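Local coordinates for Bd3459 (Bdellovibrio bacteriovorus, PDB 5CEC), which probably cleaves D-alanyl peptide bonds of peptidoglycan as an S13-family serine peptidase, and forms a complex with the immunity protein Bd3460, at residues A[125-130]-A[432-437]; A[370-375]-A[415-420]. The protein carries 1 engineered substitution. One frame throughout, in Å; residues are numbered along the deposited sequence.

From the N terminus, the chain first reaches 125-130, the end of helix 118-130, whose partner 432-437 belongs to the C-terminal tail. Contact 1 thus closes a loop of 301 residues. Contact 2 is nested inside it: 370-375 takes in the end of strand 364-373, strand 376-385 and a long helix follow, and the chain returns as the loop 415-420 after a gap of 39 residues. The centres of the two contacts lie about 42 Å apart, their nearest atoms about 18 Å. Contact 1 joins a helix to the loop that leads into strand 436-437, the edge strand of the mixed sheet; contact 2 ties the C-terminal end of strand 364-373, in the six-stranded antiparallel sheet, to the tail leading toward contact 1.

Contact 1: residues A[125-130]-A[432-437]; sequences ISELNR and YSYLTK
The last two turns of helix 118-130 run past the approach to strand 436-437, E127 and L435 coming closest with their CA atoms 6.3 Å apart. The helix packs on the loop entering this edge strand of the mixed sheet, L435 linking it to strand 231-236, with which the C-terminal strand pairs through backbone bonds between T436 and V234. E127 carries the contact: bent at chi2 (-65°), its chain brings OE1 to the backbone N of L435, 2.8 Å away, on the anti side of the carboxylate. On its syn side the same oxygen takes NH2 of R130 at 2.7 Å, while R130 NE reaches OE2, a side-on salt bridge one helical turn long that fixes the carboxylate's rotation. The buried acid is thereby met by three N-H groups and probably stays ionised. The Y434 ring turns an edge to this group, with CD1 3.3 Å from E127 OE2 and the two planes 56° apart; its OH bonds Q204 N. L435, also packed on M233 and L235, closes the apolar side: its CG and CD1 each lie 4.0 Å from E127 CB, and CD1 stands 4.0 Å from CD2 of L128.

Contact 2: residues A[370-375]-A[415-420]; sequences SVSTKN and GPKAIK. With SO4 (sulfate ion), chain F.
At the turn that joins strands 364-373 and 376-385 of the six-stranded antiparallel sheet, consistent with the core sheet of the beta-lactamase-clan (S13) transpeptidase fold, the tail after helix 394-411 adds one beta bridge. T373 and P416 form an antiparallel, non-hydrogen-bonded pair, with CA atoms 4.4 Å apart. The two bonds flanking it are K417 N to S372 O and K374 N to G415 O, both 2.9 Å; the first is nearly straight at hydrogen (169°). T373 CA adds a CA-H...O contact of 3.2 Å to that same G415 oxygen. With phi at 88°, the backbone of G415 takes a course that calls for glycine.

S372 supplies the side-chain bond. OG, anti to the backbone N (chi1 175°), donates to K417 O at 2.9 Å from above the carbonyl plane. The methyl CG2 of I419 presses on CB of the same serine at 3.4 Å, tighter than usual for two carbons, while the I419 backbone bonds G352. K417 lays its CB beside T373 O, and A418 N donates a hydrogen bond to O3 of a sulfate, probably from the crystallisation liquor, at 2.8 Å. The CA-CB bond of T373 points away from the tail, and OG1 bonds G376 O across the turn. P416, meanwhile, packs on V349, S353 and I410. The whole is typical of an isolated antiparallel beta bridge, by which an irregular tail is stitched to a strand end of the six-stranded core sheet next to its hairpin turn.

Contact 1: residues A[125-130]-A[432-437]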
loop_
_atom_site.group_PDB
_atom_site.type_symbol
_atom_site.label_atom_id
_atom_site.label_comp_id
_atom_site.label_asym_id
_atom_site.label_seq_id
_atom_site.Cartn_x
_atom_site.Cartn_y
_atom_site.Cartn_z
ATOM N N ILE A 125 7.593 23.055 -11.513
ATOM C CA ILE A 125 7.008 24.298 -12.013
ATOM C C ILE A 125 7.176 25.428 -11.010
ATOM O O ILE A 125 7.530 26.564 -11.401
ATOM C CB ILE A 125 5.557 24.098 -12.469
ATOM C CG1 ILE A 125 5.521 23.183 -13.689
ATOM C CG2 ILE A 125 4.891 25.426 -12.801
ATOM C CD1 ILE A 125 4.188 22.552 -13.960
ATOM N N SER A 126 6.911 25.138 -9.743
ATOM C CA SER A 126 7.194 26.106 -8.672
ATOM C C SER A 126 8.667 26.587 -8.729
ATOM O O SER A 126 8.955 27.786 -8.645
ATOM C CB SER A 126 6.906 25.478 -7.309
ATOM O OG SER A 126 7.350 26.309 -6.267
ATOM N N GLU A 127 9.581 25.650 -8.906
ATOM C CA GLU A 127 11.000 25.988 -8.993
ATOM C C GLU A 127 11.336 26.804 -10.224
ATOM O O GLU A 127 12.122 27.745 -10.123
ATOM C CB GLU A 127 11.849 24.716 -8.976
ATOM C CG GLU A 127 11.959 24.128 -7.574
ATOM C CD GLU A 127 12.696 25.076 -6.660
ATOM O OE1 GLU A 127 13.927 25.134 -6.783
ATOM O OE2 GLU A 127 12.058 25.860 -5.907
ATOM N N LEU A 128 10.786 26.442 -11.384
ATOM C CA LEU A 128 10.996 27.250 -12.588
ATOM C C LEU A 128 10.538 28.677 -12.321
ATOM O O LEU A 128 11.278 29.635 -12.608
ATOM C CB LEU A 128 10.280 26.641 -13.804
ATOM C CG LEU A 128 10.871 25.305 -14.290
ATOM C CD1 LEU A 128 9.920 24.653 -15.281
ATOM C CD2 LEU A 128 12.237 25.441 -14.905
ATOM N N ASN A 129 9.337 28.815 -11.753
ATOM C CA ASN A 129 8.837 30.149 -11.420
ATOM C C ASN A 129 9.735 30.902 -10.429
ATOM O O ASN A 129 9.958 32.103 -10.582
ATOM C CB ASN A 129 7.408 30.092 -10.877
ATOM C CG ASN A 129 6.348 29.788 -11.930
ATOM O OD1 ASN A 129 5.173 29.765 -11.572
ATOM N ND2 ASN A 129 6.716 29.571 -13.182
ATOM N N ARG A 130 10.252 30.183 -9.429
ATOM C CA ARG A 130 11.194 30.788 -8.479
ATOM C C ARG A 130 12.422 31.358 -9.194
ATOM O O ARG A 130 12.942 32.391 -8.778
ATOM C CB ARG A 130 11.614 29.771 -7.416
ATOM C CG ARG A 130 12.412 30.379 -6.271
ATOM C CD ARG A 130 12.694 29.405 -5.150
ATOM N NE ARG A 130 13.535 28.290 -5.602
ATOM C CZ ARG A 130 14.871 28.275 -5.655
ATOM N NH1 ARG A 130 15.608 29.340 -5.289
ATOM N NH2 ARG A 130 15.488 27.176 -6.091
ATOM N N TYR A 432 16.364 19.267 -0.282
ATOM C CA TYR A 432 17.543 19.266 -1.169
ATOM C C TYR A 432 17.203 19.131 -2.640
ATOM O O TYR A 432 18.093 19.040 -3.479
ATOM C CB TYR A 432 18.568 18.215 -0.713
ATOM C CG TYR A 432 19.057 18.486 0.688
ATOM C CD1 TYR A 432 20.056 19.441 0.935
ATOM C CD2 TYR A 432 18.491 17.828 1.777
ATOM C CE1 TYR A 432 20.475 19.709 2.228
ATOM C CE2 TYR A 432 18.929 18.077 3.072
ATOM C CZ TYR A 432 19.902 19.029 3.286
ATOM O OH TYR A 432 20.330 19.283 4.562
ATOM N N SER A 433 15.899 19.174 -2.957
ATOM C CA SER A 433 15.435 19.008 -4.324
ATOM C C SER A 433 15.355 20.282 -5.130
ATOM O O SER A 433 15.102 20.227 -6.326
ATOM C CB SER A 433 14.049 18.349 -4.336
ATOM O OG SER A 433 14.088 17.046 -3.749
ATOM N N TYR A 434 15.582 21.430 -4.498
ATOM C CA TYR A 434 15.512 22.692 -5.208
ATOM C C TYR A 434 16.407 22.684 -6.443
ATOM O O TYR A 434 17.504 22.117 -6.427
ATOM C CB TYR A 434 15.910 23.842 -4.309
ATOM C CG TYR A 434 14.990 24.058 -3.125
ATOM C CD1 TYR A 434 13.720 24.582 -3.307
ATOM C CD2 TYR A 434 15.403 23.785 -1.816
ATOM C CE1 TYR A 434 12.886 24.827 -2.243
ATOM C CE2 TYR A 434 14.563 24.022 -0.740
ATOM C CZ TYR A 434 13.297 24.529 -0.964
ATOM O OH TYR A 434 12.456 24.798 0.076
ATOM N N LEU A 435 15.949 23.314 -7.514
ATOM C CA LEU A 435 16.748 23.401 -8.723
ATOM C C LEU A 435 18.012 24.150 -8.441
ATOM O O LEU A 435 17.962 25.290 -7.996
ATOM C CB LEU A 435 16.070 24.189 -9.811
ATOM C CG LEU A 435 15.177 23.606 -10.830
ATOM C CD1 LEU A 435 14.710 24.680 -11.813
ATOM C CD2 LEU A 435 15.879 22.461 -11.565
ATOM N N THR A 436 19.133 23.542 -8.792
ATOM C CA THR A 436 20.427 24.109 -8.448
ATOM C C THR A 436 21.400 23.880 -9.603
ATOM O O THR A 436 21.307 22.877 -10.303
ATOM C CB THR A 436 20.943 23.435 -7.179
ATOM O OG1 THR A 436 19.881 23.436 -6.210
ATOM C CG2 THR A 436 22.120 24.191 -6.617
ATOM N N LYS A 437 22.331 24.799 -9.812
ATOM C CA LYS A 437 23.357 24.596 -10.821
ATOM C C LYS A 437 24.127 23.336 -10.527
ATOM O O LYS A 437 24.448 23.053 -9.365
ATOM C CB LYS A 437 24.331 25.765 -10.821
ATOM C CG LYS A 437 23.860 26.977 -11.604
ATOM C CD LYS A 437 25.026 27.931 -11.914
ATOM C CE LYS A 437 25.975 27.356 -12.967
ATOM N NZ LYS A 437 27.167 28.204 -13.237
#

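Contact 2: residues A[370-375]-A[415-420]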
loop_
_atom_site.group_PDB
_atom_site.type_symbol
_atom_site.label_atom_id
_atom_site.label_comp_id
_atom_site.label_asym_id
_atom_site.label_seq_id
_atom_site.Cartn_x
_atom_site.Cartn_y
_atom_site.Cartn_z
ATOM N N SER A 370 8.839 -7.346 10.292
ATOM C CA SER A 370 9.398 -7.579 11.597
ATOM C C SER A 370 8.404 -7.213 12.678
ATOM O O SER A 370 7.589 -6.278 12.542
ATOM C CB SER A 370 10.676 -6.758 11.784
ATOM O OG SER A 370 10.389 -5.374 11.871
ATOM N N VAL A 371 8.487 -7.965 13.772
ATOM C CA VAL A 371 7.799 -7.608 15.000
ATOM C C VAL A 371 8.814 -7.307 16.092
ATOM O O VAL A 371 9.819 -8.011 16.218
ATOM C CB VAL A 371 6.798 -8.706 15.467
ATOM C CG1 VAL A 371 5.643 -8.879 14.474
ATOM C CG2 VAL A 371 7.455 -10.050 15.728
ATOM N N SER A 372 8.556 -6.230 16.847
ATOM C CA SER A 372 9.373 -5.816 17.964
ATOM C C SER A 372 8.646 -6.332 19.200
ATOM O O SER A 372 7.495 -5.971 19.458
ATOM C CB SER A 372 9.505 -4.301 17.996
ATOM O OG SER A 372 10.217 -3.895 19.147
ATOM N N THR A 373 9.315 -7.227 19.904
ATOM C CA THR A 373 8.759 -7.902 21.080
ATOM C C THR A 373 9.609 -7.639 22.317
ATOM O O THR A 373 10.717 -7.114 22.209
ATOM C CB THR A 373 8.628 -9.420 20.814
ATOM O OG1 THR A 373 9.916 -10.051 20.886
ATOM C CG2 THR A 373 8.010 -9.705 19.430
ATOM N N LYS A 374 9.099 -8.033 23.491
ATOM C CA LYS A 374 9.894 -8.037 24.719
ATOM C C LYS A 374 11.204 -8.788 24.523
ATOM O O LYS A 374 12.216 -8.373 25.047
ATOM C CB LYS A 374 9.106 -8.665 25.872
ATOM C CG LYS A 374 9.771 -8.583 27.243
ATOM C CD LYS A 374 8.772 -8.856 28.364
ATOM C CE LYS A 374 7.741 -7.727 28.496
ATOM N NZ LYS A 374 7.224 -7.549 29.887
ATOM N N ASN A 375 11.177 -9.873 23.752
ATOM C CA ASN A 375 12.381 -10.636 23.399
ATOM C C ASN A 375 13.245 -10.135 22.236
ATOM O O ASN A 375 14.298 -10.741 21.980
ATOM C CB ASN A 375 12.023 -12.066 23.057
ATOM C CG ASN A 375 11.512 -12.846 24.237
ATOM O OD1 ASN A 375 11.527 -12.379 25.380
ATOM N ND2 ASN A 375 11.042 -14.058 23.964
ATOM N N GLY A 415 5.030 -10.297 24.328
ATOM C CA GLY A 415 4.209 -9.160 23.969
ATOM C C GLY A 415 4.985 -8.109 23.205
ATOM O O GLY A 415 6.206 -8.239 23.019
ATOM N N PRO A 416 4.300 -7.023 22.815
ATOM C CA PRO A 416 4.880 -6.046 21.936
ATOM C C PRO A 416 5.791 -5.094 22.681
ATOM O O PRO A 416 5.628 -4.854 23.905
ATOM C CB PRO A 416 3.653 -5.301 21.385
ATOM C CG PRO A 416 2.644 -5.391 22.457
ATOM C CD PRO A 416 2.853 -6.790 22.998
ATOM N N LYS A 417 6.748 -4.574 21.928
ATOM C CA LYS A 417 7.558 -3.448 22.355
ATOM C C LYS A 417 7.478 -2.416 21.259
ATOM O O LYS A 417 7.793 -2.705 20.109
ATOM C CB LYS A 417 9.004 -3.877 22.608
ATOM C CG LYS A 417 9.914 -2.745 23.071
ATOM C CD LYS A 417 11.361 -3.185 23.250
ATOM C CE LYS A 417 12.173 -2.079 23.912
ATOM N NZ LYS A 417 13.585 -2.061 23.438
ATOM N N ALA A 418 7.074 -1.201 21.614
ATOM C CA ALA A 418 6.950 -0.119 20.652
ATOM C C ALA A 418 8.308 0.185 20.049
ATOM O O ALA A 418 9.306 0.320 20.778
ATOM C CB ALA A 418 6.359 1.122 21.305
ATOM N N ILE A 419 8.362 0.279 18.720
ATOM C CA ILE A 419 9.586 0.733 18.061
ATOM C C ILE A 419 9.724 2.241 18.174
ATOM O O ILE A 419 8.762 2.947 18.472
ATOM C CB ILE A 419 9.696 0.270 16.592
ATOM C CG1 ILE A 419 8.617 0.884 15.707
ATOM C CG2 ILE A 419 9.632 -1.241 16.540
ATOM C CD1 ILE A 419 8.834 0.628 14.228
ATOM N N LYS A 420 10.940 2.711 17.961
ATOM C CA LYS A 420 11.217 4.142 17.936
ATOM C C LYS A 420 10.882 4.597 16.522
ATOM O O LYS A 420 11.587 4.271 15.576
ATOM C CB LYS A 420 12.688 4.437 18.287
ATOM C CG LYS A 420 13.072 5.906 18.196
ATOM C CD LYS A 420 14.587 6.092 18.193
ATOM C CE LYS A 420 14.966 7.491 17.728
ATOM N NZ LYS A 420 16.440 7.703 17.751
HETATM S S SO4 F . 6.245 -0.262 25.293
HETATM O O1 SO4 F . 5.427 0.945 25.552
HETATM O O2 SO4 F . 6.138 -1.213 26.433
HETATM O O3 SO4 F . 5.748 -0.896 24.060
HETATM O O4 SO4 F . 7.659 0.144 25.117
#